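Long-range contacts in N-alpha-acetyltransferase 30 (Saccharomyces cerevisiae, PDB 6YGA), which catalyses, as the catalytic subunit of the heterotrimeric NatC complex, transfer of an acetyl group from acetyl-CoA to the N-terminal methionine of proteins such as L-A virus GAG: residues 48-53 / 60-65; 3-8 / 93-98. All coordinates share one frame; numbering follows the deposited sequence.

Overall arrangement
Both contacts lie at the same end of the GNAT fold, and their centres are about 6 Å apart. Contact 1 is buried. It pairs strand 47-52 with strand 61-72 inside the sheet, chiefly through backbone hydrogen bonds. Contact 2 is nearer the surface. It sets the edge strand 3-7 against the first turn of helix 95-109, with side-chain packing and no hydrogen bond between its segments. Strand 47-52 ties the two together, since it pairs with 61-72 along one edge and with 3-7 along the other. The amide of Val4 meets the carbonyl oxygen of Val51 in a probable hydrogen bond. Ala50 of contact 1 touches both Tyr5 and Ile95 of contact 2.

Contact 1: residues 48-53 / 60-65; sequences YIAVDN and IPIGCI
Tyr48 and Ile65 form an antiparallel hydrogen-bonded pair. Tyr48 N donates to Ile65 O at 3.0 Å, and Ile65 N returns a bond to Tyr48 O. Tyr48 CB meets Ile65 CG2 on the face shared with Ala50. Next along the ladder, Ile49 and Cys64 are a non-hydrogen-bonded pair. Their side chains share the other face of the sheet, where Ile49 CG2 lies 4.0 Å from Cys64 CB and also meets Pro61 CB.

The tight part is at Ala50. Ala50 N binds Gly63 O at 2.7 Å, with the donor tilted 34° from the carbonyl plane. Ala50 O takes Ile62 N at 2.8 Å, nearly straight along C=O. A weak second bond reaches Ala50 O from Gly63 N at 3.4 Å. Ile62 and Gly63 thus both face Ala50, a classic beta bulge, and the chain turns a corner at Ile62. The side chain of Ile62 reaches across to Ala50. Ile62 CG1 sits between the backbone N and the carbonyl carbon (chi1 48°), which brings it to 3.2 Å from Ala50 O. Ile62 CD1 continues to Ala50 CB at 3.8 Å.

Beyond Ala50 the sure hydrogen bonds between the segments end, and Val51 CG1 lies 3.3 Å from Ile60 O. Ile60 is exposed and its CB points away from strand 47-52. Asp52 is buried, but its carboxylate turns from the hairpin to Tyr90 OH and Glu2 N.

The two strands form a beta hairpin of the GNAT sheet. Helix 13-26 covers the face of Ile49 and Cys64, with Ile19 and Ile23 on Cys64. Helix 95-109 covers the other face, where Ile102 touches Tyr48 and Ala103 touches Ile65. Strand 3-7 borders 47-52, and strand 76-86 borders 61-72.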
# COMPACT_ATOMS: atom_id res chain seq x y z
N TYR A 48 31.18 6.13 2.64
CA TYR A 48 32.04 7.29 2.52
C TYR A 48 31.65 8.33 3.56
O TYR A 48 30.49 8.40 3.98
CB TYR A 48 31.96 7.91 1.12
CG TYR A 48 32.72 7.14 0.08
CD1 TYR A 48 32.16 6.03 -0.54
CD2 TYR A 48 34.01 7.50 -0.28
CE1 TYR A 48 32.86 5.31 -1.49
CE2 TYR A 48 34.72 6.79 -1.23
CZ TYR A 48 34.14 5.69 -1.83
OH TYR A 48 34.85 4.99 -2.78
N ILE A 49 32.63 9.14 3.97
CA ILE A 49 32.41 10.22 4.92
C ILE A 49 32.89 11.52 4.30
O ILE A 49 33.71 11.54 3.38
CB ILE A 49 33.11 9.97 6.27
CG1 ILE A 49 34.58 9.62 6.05
CG2 ILE A 49 32.39 8.89 7.06
CD1 ILE A 49 35.38 9.45 7.33
N ALA A 50 32.35 12.62 4.81
CA ALA A 50 32.80 13.97 4.47
C ALA A 50 33.30 14.63 5.74
O ALA A 50 32.63 14.57 6.77
CB ALA A 50 31.67 14.79 3.84
N VAL A 51 34.49 15.23 5.67
CA VAL A 51 35.08 15.94 6.80
C VAL A 51 35.46 17.34 6.34
O VAL A 51 35.79 17.57 5.17
CB VAL A 51 36.31 15.20 7.38
CG1 VAL A 51 35.93 13.80 7.86
CG2 VAL A 51 37.45 15.13 6.36
N ASP A 52 35.38 18.30 7.27
CA ASP A 52 35.79 19.68 7.03
C ASP A 52 37.23 19.82 7.53
O ASP A 52 37.48 19.77 8.73
CB ASP A 52 34.86 20.67 7.73
CG ASP A 52 35.20 22.13 7.42
OD1 ASP A 52 36.21 22.40 6.74
OD2 ASP A 52 34.44 23.01 7.87
N ASN A 53 38.17 19.97 6.59
CA ASN A 53 39.58 20.00 6.97
C ASN A 53 39.94 21.28 7.71
O ASN A 53 40.81 21.26 8.58
CB ASN A 53 40.45 19.83 5.72
CG ASN A 53 41.64 18.93 5.97
OD1 ASN A 53 42.09 18.77 7.10
ND2 ASN A 53 42.16 18.33 4.90
N ILE A 60 36.43 14.80 12.11
CA ILE A 60 35.10 14.31 12.51
C ILE A 60 34.22 14.27 11.27
O ILE A 60 34.30 15.18 10.42
CB ILE A 60 34.50 15.21 13.60
CG1 ILE A 60 33.22 14.58 14.16
CG2 ILE A 60 34.23 16.60 13.06
CD1 ILE A 60 32.46 15.49 15.08
N PRO A 61 33.42 13.23 11.07
CA PRO A 61 32.52 13.21 9.91
C PRO A 61 31.35 14.17 10.09
O PRO A 61 30.65 14.13 11.11
CB PRO A 61 32.05 11.75 9.85
CG PRO A 61 33.06 10.98 10.64
CD PRO A 61 33.50 11.91 11.72
N ILE A 62 31.15 15.03 9.09
CA ILE A 62 29.98 15.91 9.04
C ILE A 62 28.94 15.41 8.04
O ILE A 62 27.84 15.99 7.97
CB ILE A 62 30.38 17.36 8.72
CG1 ILE A 62 31.34 17.43 7.52
CG2 ILE A 62 31.03 18.01 9.93
CD1 ILE A 62 30.66 17.58 6.17
N GLY A 63 29.26 14.38 7.27
CA GLY A 63 28.30 13.77 6.37
C GLY A 63 28.79 12.39 5.99
O GLY A 63 30.00 12.11 6.02
N CYS A 64 27.85 11.52 5.64
CA CYS A 64 28.23 10.16 5.28
C CYS A 64 27.14 9.54 4.41
O CYS A 64 25.99 9.97 4.41
CB CYS A 64 28.47 9.30 6.52
SG CYS A 64 26.97 8.96 7.47
N ILE A 65 27.54 8.50 3.68
CA ILE A 65 26.62 7.70 2.89
C ILE A 65 27.00 6.24 3.08
O ILE A 65 28.19 5.89 3.13
CB ILE A 65 26.65 8.12 1.40
CG1 ILE A 65 25.59 7.37 0.59
CG2 ILE A 65 28.04 7.94 0.79
CD1 ILE A 65 25.45 7.89 -0.82

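Contact 2: residues 3-8 / 93-98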
# COMPACT_ATOMS: atom_id res chain seq x y z
N ILE A 3 35.85 20.77 2.48
CA ILE A 3 35.30 19.43 2.66
C ILE A 3 36.13 18.40 1.91
O ILE A 3 36.54 18.62 0.76
CB ILE A 3 33.83 19.41 2.20
CG1 ILE A 3 33.02 20.45 2.97
CG2 ILE A 3 33.23 18.03 2.41
CD1 ILE A 3 33.02 20.23 4.46
N VAL A 4 36.40 17.28 2.57
CA VAL A 4 37.18 16.18 2.01
C VAL A 4 36.33 14.92 2.10
O VAL A 4 35.74 14.63 3.15
CB VAL A 4 38.51 15.99 2.75
CG1 VAL A 4 39.27 14.80 2.19
CG2 VAL A 4 39.36 17.25 2.65
N TYR A 5 36.26 14.17 1.00
CA TYR A 5 35.47 12.95 0.89
C TYR A 5 36.42 11.76 0.80
O TYR A 5 37.24 11.70 -0.12
CB TYR A 5 34.54 13.01 -0.32
CG TYR A 5 33.69 14.25 -0.37
CD1 TYR A 5 34.15 15.40 -1.01
CD2 TYR A 5 32.44 14.29 0.23
CE1 TYR A 5 33.38 16.55 -1.05
CE2 TYR A 5 31.66 15.43 0.19
CZ TYR A 5 32.14 16.56 -0.45
OH TYR A 5 31.37 17.70 -0.49
N LYS A 6 36.30 10.83 1.73
CA LYS A 6 37.23 9.72 1.85
C LYS A 6 36.47 8.44 2.17
O LYS A 6 35.36 8.49 2.71
CB LYS A 6 38.27 10.00 2.94
CG LYS A 6 37.68 10.60 4.21
CD LYS A 6 38.67 11.53 4.89
CE LYS A 6 39.93 10.79 5.31
NZ LYS A 6 40.94 11.73 5.87
N PRO A 7 37.03 7.29 1.82
CA PRO A 7 36.38 6.02 2.17
C PRO A 7 36.49 5.74 3.66
O PRO A 7 37.34 6.28 4.37
CB PRO A 7 37.15 4.98 1.35
CG PRO A 7 37.86 5.76 0.29
CD PRO A 7 38.18 7.08 0.92
N LEU A 8 35.61 4.86 4.13
CA LEU A 8 35.60 4.49 5.54
C LEU A 8 36.82 3.64 5.89
O LEU A 8 37.21 2.73 5.15
CB LEU A 8 34.33 3.72 5.87
CG LEU A 8 34.35 2.96 7.20
CD1 LEU A 8 34.10 3.89 8.38
CD2 LEU A 8 33.37 1.81 7.19
N HIS A 93 25.40 23.12 0.99
CA HIS A 93 26.68 23.29 0.31
C HIS A 93 26.95 22.18 -0.69
O HIS A 93 28.11 21.98 -1.09
CB HIS A 93 27.81 23.39 1.33
CG HIS A 93 27.70 24.56 2.26
ND1 HIS A 93 27.62 25.86 1.82
CD2 HIS A 93 27.65 24.62 3.61
CE1 HIS A 93 27.53 26.67 2.86
NE2 HIS A 93 27.54 25.94 3.96
N GLY A 94 25.92 21.45 -1.12
CA GLY A 94 26.11 20.37 -2.06
C GLY A 94 26.89 19.19 -1.54
O GLY A 94 27.43 18.41 -2.33
N ILE A 95 26.98 19.04 -0.22
CA ILE A 95 27.77 17.95 0.35
C ILE A 95 27.09 16.61 0.11
O ILE A 95 27.74 15.62 -0.25
CB ILE A 95 28.02 18.20 1.85
CG1 ILE A 95 28.70 19.55 2.05
CG2 ILE A 95 28.87 17.09 2.44
CD1 ILE A 95 28.92 19.89 3.50
N ALA A 96 25.77 16.55 0.32
CA ALA A 96 25.04 15.31 0.08
C ALA A 96 25.16 14.87 -1.38
O ALA A 96 25.33 13.68 -1.66
CB ALA A 96 23.57 15.48 0.47
N LYS A 97 25.09 15.81 -2.31
CA LYS A 97 25.18 15.46 -3.72
C LYS A 97 26.55 14.87 -4.05
O LYS A 97 26.65 13.93 -4.85
CB LYS A 97 24.90 16.68 -4.59
CG LYS A 97 25.09 16.45 -6.08
CD LYS A 97 24.61 17.64 -6.89
CE LYS A 97 24.82 17.42 -8.38
NZ LYS A 97 24.24 18.53 -9.18
N LYS A 98 27.61 15.40 -3.44
CA LYS A 98 28.94 14.89 -3.71
C LYS A 98 29.13 13.49 -3.12
O LYS A 98 29.82 12.65 -3.71
CB LYS A 98 30.00 15.85 -3.17
CG LYS A 98 31.36 15.69 -3.82
CD LYS A 98 31.26 15.92 -5.32
CE LYS A 98 32.58 15.67 -6.01
NZ LYS A 98 32.53 16.07 -7.45
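Tyr5 carries most of this contact, reaching from the edge strand to the start of helix 95-109. Lys98 puts CG over one face of the ring, toward its rim. Lys98 CG is 3.8 Å from the ring centroid of Tyr5, a CH-pi contact 22° off the ring normal. Lys98 CB sits 3.5 Å from Tyr5 CZ, near the hydroxyl end. Ile95 comes to the ring edge, with Ile95 CG2 at 3.9 Å from Tyr5 CE2. Ile95 CD1 meets Ile3 CG1 at 4.2 Å, the two side chains crossing at about a right angle.

Further out, chi1 of Lys98 (-159°, CG anti to the backbone N) sets CG over the Tyr5 ring. The bend at chi2 (59°) turns the rest of the chain off toward Glu101, in a long, weak ion pair. Gly94 is the helix N-cap, and Gly94 O accepts Lys98 N at 3.2 Å. Gly94 and Ala96 fit the Arg/Gln-x-x-Gly-x-Gly/Ala signature whose backbone amides bind acetyl-CoA pyrophosphate in GNAT relatives; this structure is apo.

Strand 47-52 flanks the outermost strand 3-7, with Ala50 against Tyr5. Tyr90 packs on Ile95, and helix 124-131 meets Ala96 and Lys97 through Leu129.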